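Local structure of phenol hydroxylase component phN (Pseudomonas stutzeri, 3U52) at residues N157-D161 with H476-D482. The protein probably serves as the diiron-containing oxygenase subunit of a multicomponent phenol hydroxylase, using dioxygen to hydroxylate phenol and related aromatics. Sequence-based numbering, arbitrary orientation.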
loop_
_atom_site.group_PDB
_atom_site.type_symbol
_atom_site.label_atom_id
_atom_site.label_comp_id
_atom_site.label_asym_id
_atom_site.label_seq_id
_atom_site.Cartn_x
_atom_site.Cartn_y
_atom_site.Cartn_z
ATOM N N ASN A 157 -7.115 -15.492 -20.638
ATOM C CA ASN A 157 -7.098 -15.153 -22.070
ATOM C C ASN A 157 -8.071 -14.006 -22.269
ATOM O O ASN A 157 -8.805 -13.680 -21.362
ATOM C CB ASN A 157 -7.425 -16.388 -22.926
ATOM C CG ASN A 157 -6.273 -17.424 -22.939
ATOM O OD1 ASN A 157 -5.110 -17.045 -23.044
ATOM N ND2 ASN A 157 -6.600 -18.721 -22.796
ATOM N N GLY A 158 -8.027 -13.343 -23.417
ATOM C CA GLY A 158 -9.025 -12.366 -23.761
ATOM C C GLY A 158 -8.781 -10.956 -23.232
ATOM O O GLY A 158 -9.573 -10.054 -23.499
ATOM N N LEU A 159 -7.682 -10.737 -22.519
ATOM C CA LEU A 159 -7.396 -9.419 -21.946
ATOM C C LEU A 159 -6.240 -8.748 -22.683
ATOM O O LEU A 159 -5.844 -7.658 -22.317
ATOM C CB LEU A 159 -7.030 -9.549 -20.439
ATOM C CG LEU A 159 -8.193 -9.951 -19.539
ATOM C CD1 LEU A 159 -7.849 -11.161 -18.734
ATOM C CD2 LEU A 159 -8.523 -8.796 -18.639
ATOM N N HIS A 160 -5.732 -9.371 -23.746
ATOM C CA HIS A 160 -4.408 -9.033 -24.289
ATOM C C HIS A 160 -4.355 -7.939 -25.340
ATOM O O HIS A 160 -3.249 -7.435 -25.664
ATOM C CB HIS A 160 -3.690 -10.309 -24.838
ATOM C CG HIS A 160 -4.522 -11.097 -25.800
ATOM N ND1 HIS A 160 -4.582 -10.801 -27.138
ATOM C CD2 HIS A 160 -5.376 -12.128 -25.608
ATOM C CE1 HIS A 160 -5.413 -11.630 -27.742
ATOM N NE2 HIS A 160 -5.922 -12.437 -26.834
ATOM N N ASP A 161 -5.495 -7.554 -25.895
ATOM C CA ASP A 161 -5.469 -6.539 -26.976
ATOM C C ASP A 161 -6.706 -5.613 -26.937
ATOM O O ASP A 161 -7.361 -5.377 -27.973
ATOM C CB ASP A 161 -5.380 -7.277 -28.321
ATOM C CG ASP A 161 -4.152 -6.817 -29.179
ATOM O OD1 ASP A 161 -3.560 -7.634 -29.922
ATOM O OD2 ASP A 161 -3.807 -5.610 -29.136
ATOM N N HIS A 476 -7.744 -10.129 -33.860
ATOM C CA HIS A 476 -6.687 -10.699 -33.012
ATOM C C HIS A 476 -7.264 -11.539 -31.912
ATOM O O HIS A 476 -6.658 -11.629 -30.868
ATOM C CB HIS A 476 -5.853 -9.591 -32.354
ATOM C CG HIS A 476 -4.955 -8.854 -33.302
ATOM N ND1 HIS A 476 -4.013 -7.942 -32.872
ATOM C CD2 HIS A 476 -4.860 -8.875 -34.646
ATOM C CE1 HIS A 476 -3.374 -7.439 -33.913
ATOM N NE2 HIS A 476 -3.884 -7.975 -35.000
ATOM N N ILE A 477 -8.459 -12.103 -32.106
ATOM C CA ILE A 477 -8.990 -13.116 -31.200
ATOM C C ILE A 477 -8.330 -14.462 -31.514
ATOM O O ILE A 477 -8.372 -14.943 -32.660
ATOM C CB ILE A 477 -10.563 -13.115 -31.224
ATOM C CG1 ILE A 477 -11.082 -11.858 -30.471
ATOM C CG2 ILE A 477 -11.150 -14.425 -30.675
ATOM C CD1 ILE A 477 -12.473 -11.402 -30.817
ATOM N N ASN A 478 -7.659 -15.060 -30.539
ATOM C CA ASN A 478 -6.991 -16.318 -30.833
ATOM C C ASN A 478 -8.014 -17.415 -30.749
ATOM O O ASN A 478 -8.434 -17.768 -29.664
ATOM C CB ASN A 478 -5.856 -16.606 -29.859
ATOM C CG ASN A 478 -4.742 -15.581 -29.973
ATOM O OD1 ASN A 478 -4.246 -15.079 -28.969
ATOM N ND2 ASN A 478 -4.373 -15.245 -31.200
ATOM N N ILE A 479 -8.401 -17.940 -31.903
ATOM C CA ILE A 479 -9.397 -19.006 -31.965
ATOM C C ILE A 479 -9.004 -20.251 -31.165
ATOM O O ILE A 479 -7.915 -20.812 -31.349
ATOM C CB ILE A 479 -9.725 -19.376 -33.399
ATOM C CG1 ILE A 479 -10.227 -18.137 -34.148
ATOM C CG2 ILE A 479 -10.742 -20.550 -33.416
ATOM C CD1 ILE A 479 -10.117 -18.233 -35.684
ATOM N N GLY A 480 -9.917 -20.702 -30.309
ATOM C CA GLY A 480 -9.661 -21.815 -29.398
ATOM C C GLY A 480 -9.100 -21.403 -28.048
ATOM O O GLY A 480 -9.062 -22.218 -27.115
ATOM N N GLU A 481 -8.688 -20.132 -27.913
ATOM C CA GLU A 481 -8.158 -19.639 -26.662
ATOM C C GLU A 481 -9.056 -18.585 -26.010
ATOM O O GLU A 481 -9.389 -18.703 -24.843
ATOM C CB GLU A 481 -6.759 -19.071 -26.879
ATOM C CG GLU A 481 -5.723 -20.091 -27.229
ATOM C CD GLU A 481 -4.362 -19.445 -27.497
ATOM O OE1 GLU A 481 -4.038 -18.409 -26.856
ATOM O OE2 GLU A 481 -3.609 -19.970 -28.359
ATOM N N ASP A 482 -9.386 -17.528 -26.746
ATOM C CA ASP A 482 -10.128 -16.406 -26.187
ATOM C C ASP A 482 -11.629 -16.574 -26.346
ATOM O O ASP A 482 -12.410 -15.923 -25.617
ATOM C CB ASP A 482 -9.781 -15.116 -26.924
ATOM C CG ASP A 482 -8.296 -14.747 -26.847
ATOM O OD1 ASP A 482 -7.817 -14.179 -27.835
ATOM O OD2 ASP A 482 -7.625 -14.979 -25.810
HETATM O O HOH W 1 -9.563 -19.355 -22.194
#
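His160 and Asp482 approach from opposite directions and form one of two His-carboxylate hydrogen bonds joining the loop that follows helix 125-155, a helix of the diiron hydroxylase fold that carries the iron ligands Glu138 and His141, to the loop after helix 467-474. His160 NE2 donates to Asp482 OD1 over 2.8 Å at 161°. The acceptor lies nearly in the imidazole plane and is met on its syn side. With chi1 at 52°, CG of His160 sits between the backbone N and the carbonyl carbon, and the ring presents NE2 to Asp482. Asp482 OD1 also accepts a hydrogen bond from Asn478 N, 2.8 Å away, on the opposite face of the carboxylate plane, so two donors grip one oxygen. Asp482 OD2 lies 2.9 Å from Gly158 N. An alanine in place of Asp482 would probably leave His160 NE2 and Asn478 N without their shared acceptor and the imidazole freer to turn. In the second pair, His476 ND1 donates to Asp161 OD1 over 3.0 Å, the oxygen lying in the ring plane, but approaches from above the carboxylate, whose plane is turned 52° from the ring. Outside the two loops, a basic side chain on the chain of another protein pairs with Asp161 OD1 in a salt bridge, placing this contact beside a subunit interface. At the Asn157 end, a water accepts from Asn157 ND2 at 3.1 Å and donates to Glu481 O at 2.7 Å.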